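Bifunctional protein PutA (Bradyrhizobium diazoefficiens, PDB 6BSN) probably oxidizes proline to glutamate in two steps, joining an FAD-dependent proline dehydrogenase and an NAD+-dependent glutamate semialdehyde dehydrogenase in one chain. Local coordinates at residues L645-R650 against Y973-A978; F875-A880 against H893-R898. The protein carries 1 engineered substitution. All coordinates share one frame; numbering follows the deposited sequence.

Contact 1: residues L645-R650 against Y973-A978; sequences LTMRGR and YLARFA. With PRO (proline), chain E.
Met647 and Ala978 meet through their CB atoms, 4.0 Å apart, and the methionine then runs alongside the turn 973-976 until its SD lies 3.9 Å from Ala975 CB. Its CG is anti to its own carbonyl carbon (chi1 -76°), which sends the thioether toward the bound proline, where SD comes to 3.7 Å from the ring atom CD. Farther along the strand, Arg650 extends along the backbone of Phe977 and Ala978. Its CG packs on Phe977 O at 3.4 Å, and NE reaches Ala978 O at 3.1 Å in a weak hydrogen bond bent to 125°. The same carbonyl receives the proline nitrogen, with Ala978 O to ligand N at 2.9 Å, while Ala975 O takes the second bond from that ligand N at 2.8 Å. The ligand carboxylate is met by Arg976, whose NH1 approaches OXT at 2.8 Å with the oxygen at the guanidinium edge. The CB of Arg976 points away from the strand, but a bend at chi2 (73°) swings the chain round to the ligand.

A second shell fixes these groups. Ala975 O also accepts the amide of Ala978, tightening the turn. Asn678 bonds both Arg650 N and Phe977 O and so ties the two segments together, while CE2 of Phe977 sits over the rim of one face of the Tyr973 ring. Arg648, its CB pointing away from 973-978, bonds Gln981 and the carbonyls of Ile932 and Asp933 of the second subunit.

The contact sits where strand 978-986 begins its antiparallel pairing with strand 641-656 in the aldehyde dehydrogenase domain, at a subunit interface. Two backbone carbonyls for the amine and an arginine for the carboxylate make it an amino-acid pocket, one of the remote sites where proline is bound in this enzyme.

Contact 2: residues F875-A880 against H893-R898; sequences FELTEA and HVVRYR
Glu876 and Arg896 form a two-pronged salt bridge beside a parallel strand pair. Arg896 NE meets Glu876 OE1 at 2.7 Å and its NH1 meets OE2 of the same glutamate at 3.0 Å, both almost straight and on the syn sides of the carboxylate. The two flat groups lie only 16° apart in plane, although the side chains themselves cross at about a right angle. Arg896 reaches this position with CG between its backbone N and carbonyl carbon (chi1 68°) and a further bend at chi3.

In the backbone, Phe875 pairs closely with His893 and Glu876 with Val894. Val894 N donates to Phe875 O at 2.8 Å, and Leu877 N returns a bond to Val894 O at 2.9 Å. On the face carrying His893, Leu877 CD1 rests on His893 CB at 3.8 Å and CD2 lies at the imidazole edge. That ring is held at both nitrogens, by His848 and by Arg798 O.

Past Leu877 the chain of 875-880 leaves the pairing. A water bridges the segments, donating to Glu876 OE1 at 2.6 Å and to Leu877 O at 2.7 Å, and accepting from Arg896 N. Thr878 and Glu879 turn outward to solvent, their amides both bonded to Gln882, whereas Val895 CG2 packs on Leu877 CB at 4.0 Å and reaches the backbone at Ala880.

His859 also binds Glu876 OE2, and Asp808 of helix 804-819 pairs with Arg896 NH2. A buried carboxylate with so many donors is probably ionised, its charge balanced within a network that joins strand, strand and helix.

In the fold
Both contacts are largely buried and belong to the aldehyde dehydrogenase domain, yet they occupy different sheets, with centres 45 Å apart and nearest atoms about 27 Å apart. Contact 1 marks the start of an antiparallel strand pair and borders the second subunit; contact 2 joins neighbouring parallel strands, touches no other chain of the assembly and opens to solvent at its far turn. Their arginines serve different ends: those of 645-650 and 973-978 serve a bound proline, backbone carbonyls and the partner subunit, whereas Arg896 is matched to carboxylates of its own chain. Water bridges the second pair of segments, a ligand the first.

Contact 1: residues L645-R650 against Y973-A978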
ATOM      1  N   LEU A 645      18.755  20.017 -10.860  1.00 25.80           N
ATOM      2  CA  LEU A 645      18.427  20.610 -12.148  1.00 25.29           C
ATOM      3  C   LEU A 645      17.202  21.491 -11.974  1.00 34.91           C
ATOM      4  O   LEU A 645      16.223  21.081 -11.341  1.00 26.43           O
ATOM      5  CB  LEU A 645      18.171  19.537 -13.205  1.00 26.27           C
ATOM      6  CG  LEU A 645      17.879  20.025 -14.620  1.00 28.60           C
ATOM      7  CD1 LEU A 645      19.105  20.728 -15.214  1.00 28.54           C
ATOM      8  CD2 LEU A 645      17.434  18.859 -15.498  1.00 34.74           C
ATOM      9  N   THR A 646      17.281  22.713 -12.496  1.00 31.28           N
ATOM     10  CA  THR A 646      16.190  23.668 -12.461  1.00 26.79           C
ATOM     11  C   THR A 646      16.031  24.265 -13.849  1.00 30.93           C
ATOM     12  O   THR A 646      16.829  24.019 -14.762  1.00 29.45           O
ATOM     13  CB  THR A 646      16.439  24.785 -11.434  1.00 32.06           C
ATOM     14  OG1 THR A 646      17.788  25.266 -11.551  1.00 35.51           O
ATOM     15  CG2 THR A 646      16.181  24.314  -9.990  1.00 31.38           C
ATOM     16  N   MET A 647      15.008  25.088 -13.993  1.00 26.66           N
ATOM     17  CA  MET A 647      14.792  25.843 -15.209  1.00 26.12           C
ATOM     18  C   MET A 647      14.429  27.261 -14.810  1.00 31.93           C
ATOM     19  O   MET A 647      13.695  27.467 -13.847  1.00 32.06           O
ATOM     20  CB  MET A 647      13.682  25.212 -16.060  1.00 26.94           C
ATOM     21  CG  MET A 647      14.120  23.967 -16.802  1.00 36.05           C
ATOM     22  SD  MET A 647      12.858  23.419 -17.960  1.00 44.79           S
ATOM     23  CE  MET A 647      11.785  22.513 -16.844  1.00 43.70           C
ATOM     24  N   ARG A 648      14.947  28.242 -15.533  1.00 27.02           N
ATOM     25  CA  ARG A 648      14.672  29.621 -15.169  1.00 30.56           C
ATOM     26  C   ARG A 648      14.388  30.432 -16.420  1.00 28.35           C
ATOM     27  O   ARG A 648      14.706  30.021 -17.540  1.00 27.01           O
ATOM     28  CB  ARG A 648      15.826  30.227 -14.348  1.00 36.42           C
ATOM     29  CG  ARG A 648      17.213  30.002 -14.912  1.00 38.66           C
ATOM     30  CD  ARG A 648      18.303  30.256 -13.834  1.00 45.55           C
ATOM     31  NE  ARG A 648      18.407  31.651 -13.394  1.00 45.47           N
ATOM     32  CZ  ARG A 648      19.064  32.063 -12.299  1.00 51.11           C
ATOM     33  NH1 ARG A 648      19.109  33.358 -11.994  1.00 53.42           N
ATOM     34  NH2 ARG A 648      19.660  31.193 -11.483  1.00 43.11           N
ATOM     35  N   GLY A 649      13.764  31.586 -16.216  1.00 30.72           N
ATOM     36  CA  GLY A 649      13.435  32.455 -17.327  1.00 32.29           C
ATOM     37  C   GLY A 649      14.646  32.796 -18.165  1.00 30.96           C
ATOM     38  O   GLY A 649      15.762  32.799 -17.656  1.00 29.95           O
ATOM     39  N   ARG A 650      14.446  33.084 -19.446  1.00 32.46           N
ATOM     40  CA  ARG A 650      15.558  33.390 -20.338  1.00 26.74           C
ATOM     41  C   ARG A 650      15.876  34.874 -20.379  1.00 32.23           C
ATOM     42  O   ARG A 650      17.049  35.245 -20.503  1.00 32.82           O
ATOM     43  CB  ARG A 650      15.253  32.917 -21.762  1.00 26.32           C
ATOM     44  CG  ARG A 650      15.160  31.430 -21.937  1.00 37.82           C
ATOM     45  CD  ARG A 650      14.980  31.057 -23.411  1.00 42.41           C
ATOM     46  NE  ARG A 650      15.535  29.735 -23.662  1.00 48.93           N
ATOM     47  CZ  ARG A 650      16.805  29.519 -23.995  1.00 49.28           C
ATOM     48  NH1 ARG A 650      17.647  30.538 -24.145  1.00 41.73           N
ATOM     49  NH2 ARG A 650      17.234  28.280 -24.183  1.00 60.22           N
ATOM     50  N   TYR A 973       5.511  22.776 -23.832  1.00 23.64           N
ATOM     51  CA  TYR A 973       5.499  24.165 -24.259  1.00 25.44           C
ATOM     52  C   TYR A 973       6.344  25.049 -23.351  1.00 29.19           C
ATOM     53  O   TYR A 973       7.217  25.774 -23.831  1.00 29.31           O
ATOM     54  CB  TYR A 973       4.069  24.671 -24.290  1.00 24.12           C
ATOM     55  CG  TYR A 973       3.863  25.917 -25.118  1.00 28.15           C
ATOM     56  CD1 TYR A 973       4.091  25.904 -26.492  1.00 32.28           C
ATOM     57  CD2 TYR A 973       3.398  27.094 -24.538  1.00 22.30           C
ATOM     58  CE1 TYR A 973       3.855  27.036 -27.266  1.00 29.37           C
ATOM     59  CE2 TYR A 973       3.167  28.229 -25.299  1.00 24.66           C
ATOM     60  CZ  TYR A 973       3.402  28.193 -26.659  1.00 27.70           C
ATOM     61  OH  TYR A 973       3.170  29.308 -27.413  1.00 26.79           O
ATOM     62  N   LEU A 974       6.076  25.023 -22.039  1.00 28.88           N
ATOM     63  CA  LEU A 974       6.671  26.009 -21.141  1.00 27.28           C
ATOM     64  C   LEU A 974       8.188  25.909 -21.123  1.00 28.89           C
ATOM     65  O   LEU A 974       8.874  26.935 -21.091  1.00 28.49           O
ATOM     66  CB  LEU A 974       6.123  25.861 -19.723  1.00 28.05           C
ATOM     67  CG  LEU A 974       4.658  26.241 -19.508  1.00 30.73           C
ATOM     68  CD1 LEU A 974       4.332  26.410 -18.016  1.00 24.27           C
ATOM     69  CD2 LEU A 974       4.325  27.488 -20.282  1.00 29.54           C
ATOM     70  N   ALA A 975       8.727  24.687 -21.171  1.00 29.52           N
ATOM     71  CA  ALA A 975      10.172  24.504 -21.045  1.00 29.31           C
ATOM     72  C   ALA A 975      10.938  25.262 -22.124  1.00 36.50           C
ATOM     73  O   ALA A 975      12.033  25.786 -21.867  1.00 37.40           O
ATOM     74  CB  ALA A 975      10.529  23.018 -21.087  1.00 23.51           C
ATOM     75  N   ARG A 976      10.375  25.353 -23.332  1.00 35.94           N
ATOM     76  CA  ARG A 976      11.074  26.029 -24.421  1.00 33.42           C
ATOM     77  C   ARG A 976      11.320  27.511 -24.124  1.00 33.80           C
ATOM     78  O   ARG A 976      12.237  28.101 -24.705  1.00 29.11           O
ATOM     79  CB  ARG A 976      10.290  25.874 -25.731  1.00 32.57           C
ATOM     80  CG  ARG A 976      11.063  26.278 -26.996  1.00 28.32           C
ATOM     81  CD  ARG A 976      12.138  25.253 -27.353  1.00 26.15           C
ATOM     82  NE  ARG A 976      12.722  25.636 -28.619  1.00 44.46           N
ATOM     83  CZ  ARG A 976      13.837  26.342 -28.746  1.00 57.46           C
ATOM     84  NH1 ARG A 976      14.514  26.714 -27.674  1.00 60.43           N
ATOM     85  NH2 ARG A 976      14.275  26.677 -29.949  1.00 64.49           N
ATOM     86  N   PHE A 977      10.529  28.121 -23.238  1.00 30.89           N
ATOM     87  CA  PHE A 977      10.716  29.512 -22.840  1.00 30.65           C
ATOM     88  C   PHE A 977      11.728  29.671 -21.713  1.00 28.65           C
ATOM     89  O   PHE A 977      11.890  30.782 -21.186  1.00 26.99           O
ATOM     90  CB  PHE A 977       9.383  30.130 -22.388  1.00 31.25           C
ATOM     91  CG  PHE A 977       8.323  30.174 -23.457  1.00 33.40           C
ATOM     92  CD1 PHE A 977       8.069  31.354 -24.145  1.00 31.26           C
ATOM     93  CD2 PHE A 977       7.572  29.041 -23.769  1.00 31.36           C
ATOM     94  CE1 PHE A 977       7.086  31.409 -25.129  1.00 30.97           C
ATOM     95  CE2 PHE A 977       6.585  29.088 -24.737  1.00 32.50           C
ATOM     96  CZ  PHE A 977       6.344  30.273 -25.426  1.00 34.98           C
ATOM     97  N   ALA A 978      12.371  28.587 -21.304  1.00 25.59           N
ATOM     98  CA  ALA A 978      13.238  28.586 -20.141  1.00 30.00           C
ATOM     99  C   ALA A 978      14.598  28.054 -20.552  1.00 29.76           C
ATOM    100  O   ALA A 978      14.768  27.520 -21.649  1.00 27.73           O
ATOM    101  CB  ALA A 978      12.655  27.744 -18.989  1.00 25.11           C
TER
HETATM  102  N   PRO E2003      14.585  24.789 -22.500  0.89 37.79           N
HETATM  103  CA  PRO E2003      15.216  23.855 -23.410  0.89 44.90           C
HETATM  104  C   PRO E2003      14.600  23.988 -24.817  0.89 62.40           C
HETATM  105  O   PRO E2003      13.979  23.021 -25.355  0.89 65.42           O
HETATM  106  CB  PRO E2003      15.063  22.457 -22.867  0.89 36.53           C
HETATM  107  CG  PRO E2003      14.632  22.641 -21.425  0.89 32.55           C
HETATM  108  CD  PRO E2003      14.566  24.184 -21.206  0.89 33.91           C
HETATM  109  OXT PRO E2003      14.726  25.090 -25.418  0.89 67.36           O

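Contact 2: residues F875-A880 against H893-R898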
ATOM      1  N   PHE A 875     -14.508  23.930 -54.498  1.00 32.78           N
ATOM      2  CA  PHE A 875     -13.916  23.665 -55.797  1.00 32.80           C
ATOM      3  C   PHE A 875     -13.377  22.244 -55.820  1.00 33.96           C
ATOM      4  O   PHE A 875     -12.871  21.738 -54.817  1.00 31.37           O
ATOM      5  CB  PHE A 875     -12.761  24.642 -56.112  1.00 31.23           C
ATOM      6  CG  PHE A 875     -13.198  26.061 -56.316  1.00 29.12           C
ATOM      7  CD1 PHE A 875     -13.127  26.976 -55.280  1.00 28.55           C
ATOM      8  CD2 PHE A 875     -13.662  26.487 -57.557  1.00 34.62           C
ATOM      9  CE1 PHE A 875     -13.526  28.293 -55.471  1.00 36.92           C
ATOM     10  CE2 PHE A 875     -14.076  27.791 -57.752  1.00 34.39           C
ATOM     11  CZ  PHE A 875     -14.000  28.702 -56.711  1.00 38.53           C
ATOM     12  N   GLU A 876     -13.471  21.602 -56.976  1.00 33.81           N
ATOM     13  CA  GLU A 876     -12.887  20.284 -57.164  1.00 37.44           C
ATOM     14  C   GLU A 876     -11.683  20.423 -58.078  1.00 36.64           C
ATOM     15  O   GLU A 876     -11.754  21.082 -59.119  1.00 38.60           O
ATOM     16  CB  GLU A 876     -13.884  19.265 -57.745  1.00 34.54           C
ATOM     17  CG  GLU A 876     -13.198  17.922 -58.067  1.00 31.85           C
ATOM     18  CD  GLU A 876     -14.169  16.790 -58.416  1.00 37.28           C
ATOM     19  OE1 GLU A 876     -13.685  15.661 -58.673  1.00 34.25           O
ATOM     20  OE2 GLU A 876     -15.397  17.029 -58.449  1.00 33.40           O
ATOM     21  N   LEU A 877     -10.585  19.824 -57.675  1.00 37.00           N
ATOM     22  CA  LEU A 877      -9.367  19.883 -58.449  1.00 38.64           C
ATOM     23  C   LEU A 877      -9.139  18.558 -59.152  1.00 37.42           C
ATOM     24  O   LEU A 877      -9.602  17.504 -58.714  1.00 35.39           O
ATOM     25  CB  LEU A 877      -8.176  20.200 -57.543  1.00 37.52           C
ATOM     26  CG  LEU A 877      -8.367  21.314 -56.521  1.00 37.25           C
ATOM     27  CD1 LEU A 877      -7.276  21.246 -55.429  1.00 38.52           C
ATOM     28  CD2 LEU A 877      -8.376  22.665 -57.206  1.00 30.95           C
ATOM     29  N   THR A 878      -8.389  18.626 -60.244  1.00 38.51           N
ATOM     30  CA  THR A 878      -7.931  17.410 -60.897  1.00 40.96           C
ATOM     31  C   THR A 878      -6.877  16.717 -60.055  1.00 45.20           C
ATOM     32  O   THR A 878      -6.884  15.491 -59.927  1.00 47.36           O
ATOM     33  CB  THR A 878      -7.353  17.751 -62.272  1.00 45.95           C
ATOM     34  OG1 THR A 878      -8.397  18.214 -63.135  1.00 48.20           O
ATOM     35  CG2 THR A 878      -6.656  16.550 -62.888  1.00 48.30           C
ATOM     36  N   GLU A 879      -5.963  17.492 -59.466  1.00 44.83           N
ATOM     37  CA  GLU A 879      -4.923  16.972 -58.595  1.00 48.62           C
ATOM     38  C   GLU A 879      -4.644  17.967 -57.470  1.00 43.43           C
ATOM     39  O   GLU A 879      -4.839  19.178 -57.628  1.00 40.06           O
ATOM     40  CB  GLU A 879      -3.653  16.670 -59.395  1.00 51.82           C
ATOM     41  CG  GLU A 879      -3.343  17.738 -60.422  1.00 60.56           C
ATOM     42  CD  GLU A 879      -2.249  17.330 -61.381  1.00 68.28           C
ATOM     43  OE1 GLU A 879      -1.905  18.150 -62.259  1.00 70.58           O
ATOM     44  OE2 GLU A 879      -1.733  16.197 -61.252  1.00 70.99           O
ATOM     45  N   ALA A 880      -4.202  17.433 -56.322  1.00 41.84           N
ATOM     46  CA  ALA A 880      -3.914  18.273 -55.158  1.00 41.61           C
ATOM     47  C   ALA A 880      -2.933  19.393 -55.494  1.00 41.35           C
ATOM     48  O   ALA A 880      -3.079  20.522 -55.006  1.00 34.06           O
ATOM     49  CB  ALA A 880      -3.370  17.419 -54.011  1.00 38.33           C
ATOM     50  N   HIS A 893     -11.359  22.811 -51.064  1.00 31.04           N
ATOM     51  CA  HIS A 893     -10.931  22.157 -52.288  1.00 26.22           C
ATOM     52  C   HIS A 893     -11.080  20.650 -52.115  1.00 29.30           C
ATOM     53  O   HIS A 893     -10.791  20.116 -51.043  1.00 32.05           O
ATOM     54  CB  HIS A 893      -9.479  22.538 -52.640  1.00 23.08           C
ATOM     55  CG  HIS A 893      -9.236  24.018 -52.686  1.00 39.11           C
ATOM     56  ND1 HIS A 893      -9.057  24.782 -51.551  1.00 35.32           N
ATOM     57  CD2 HIS A 893      -9.165  24.878 -53.732  1.00 39.03           C
ATOM     58  CE1 HIS A 893      -8.871  26.044 -51.898  1.00 35.16           C
ATOM     59  NE2 HIS A 893      -8.935  26.130 -53.213  1.00 35.77           N
ATOM     60  N   VAL A 894     -11.538  19.960 -53.169  1.00 29.22           N
ATOM     61  CA  VAL A 894     -11.869  18.537 -53.091  1.00 31.12           C
ATOM     62  C   VAL A 894     -11.202  17.792 -54.238  1.00 25.86           C
ATOM     63  O   VAL A 894     -11.289  18.212 -55.397  1.00 30.43           O
ATOM     64  CB  VAL A 894     -13.395  18.312 -53.118  1.00 32.68           C
ATOM     65  CG1 VAL A 894     -13.724  16.838 -52.918  1.00 30.56           C
ATOM     66  CG2 VAL A 894     -14.081  19.201 -52.066  1.00 25.67           C
ATOM     67  N   VAL A 895     -10.543  16.686 -53.919  1.00 27.39           N
ATOM     68  CA  VAL A 895      -9.966  15.775 -54.903  1.00 31.30           C
ATOM     69  C   VAL A 895     -10.592  14.403 -54.681  1.00 35.89           C
ATOM     70  O   VAL A 895     -10.587  13.892 -53.552  1.00 30.28           O
ATOM     71  CB  VAL A 895      -8.428  15.696 -54.773  1.00 30.05           C
ATOM     72  CG1 VAL A 895      -7.852  14.584 -55.659  1.00 28.08           C
ATOM     73  CG2 VAL A 895      -7.779  17.051 -55.055  1.00 26.56           C
ATOM     74  N   ARG A 896     -11.127  13.802 -55.742  1.00 33.59           N
ATOM     75  CA  ARG A 896     -11.595  12.426 -55.641  1.00 32.74           C
ATOM     76  C   ARG A 896     -10.491  11.485 -56.116  1.00 35.06           C
ATOM     77  O   ARG A 896      -9.675  11.841 -56.968  1.00 38.81           O
ATOM     78  CB  ARG A 896     -12.905  12.209 -56.425  1.00 31.00           C
ATOM     79  CG  ARG A 896     -12.858  12.296 -57.929  1.00 27.76           C
ATOM     80  CD  ARG A 896     -14.272  12.079 -58.523  1.00 30.08           C
ATOM     81  NE  ARG A 896     -15.060  13.315 -58.511  1.00 28.46           N
ATOM     82  CZ  ARG A 896     -16.384  13.368 -58.474  1.00 29.45           C
ATOM     83  NH1 ARG A 896     -16.997  14.544 -58.467  1.00 32.14           N
ATOM     84  NH2 ARG A 896     -17.095  12.246 -58.448  1.00 31.43           N
ATOM     85  N   TYR A 897     -10.411  10.306 -55.495  1.00 34.74           N
ATOM     86  CA  TYR A 897      -9.293   9.397 -55.735  1.00 34.27           C
ATOM     87  C   TYR A 897      -9.795   7.957 -55.749  1.00 36.13           C
ATOM     88  O   TYR A 897     -10.831   7.627 -55.161  1.00 37.15           O
ATOM     89  CB  TYR A 897      -8.165   9.572 -54.672  1.00 30.93           C
ATOM     90  CG  TYR A 897      -8.467   9.028 -53.281  1.00 26.04           C
ATOM     91  CD1 TYR A 897      -7.995   7.784 -52.875  1.00 28.97           C
ATOM     92  CD2 TYR A 897      -9.214   9.759 -52.383  1.00 28.90           C
ATOM     93  CE1 TYR A 897      -8.268   7.279 -51.594  1.00 29.96           C
ATOM     94  CE2 TYR A 897      -9.498   9.274 -51.110  1.00 28.14           C
ATOM     95  CZ  TYR A 897      -9.021   8.036 -50.719  1.00 34.16           C
ATOM     96  OH  TYR A 897      -9.318   7.560 -49.459  1.00 31.62           O
ATOM     97  N   ARG A 898      -9.027   7.089 -56.412  1.00 36.07           N
ATOM     98  CA  ARG A 898      -9.283   5.652 -56.449  1.00 38.77           C
ATOM     99  C   ARG A 898      -8.648   4.980 -55.232  1.00 37.14           C
ATOM    100  O   ARG A 898      -7.532   5.336 -54.846  1.00 35.75           O
ATOM    101  CB  ARG A 898      -8.728   5.037 -57.733  1.00 39.67           C
TER
HETATM  102  O   HOH W   1     -11.087  15.304 -58.424  1.00 34.37           O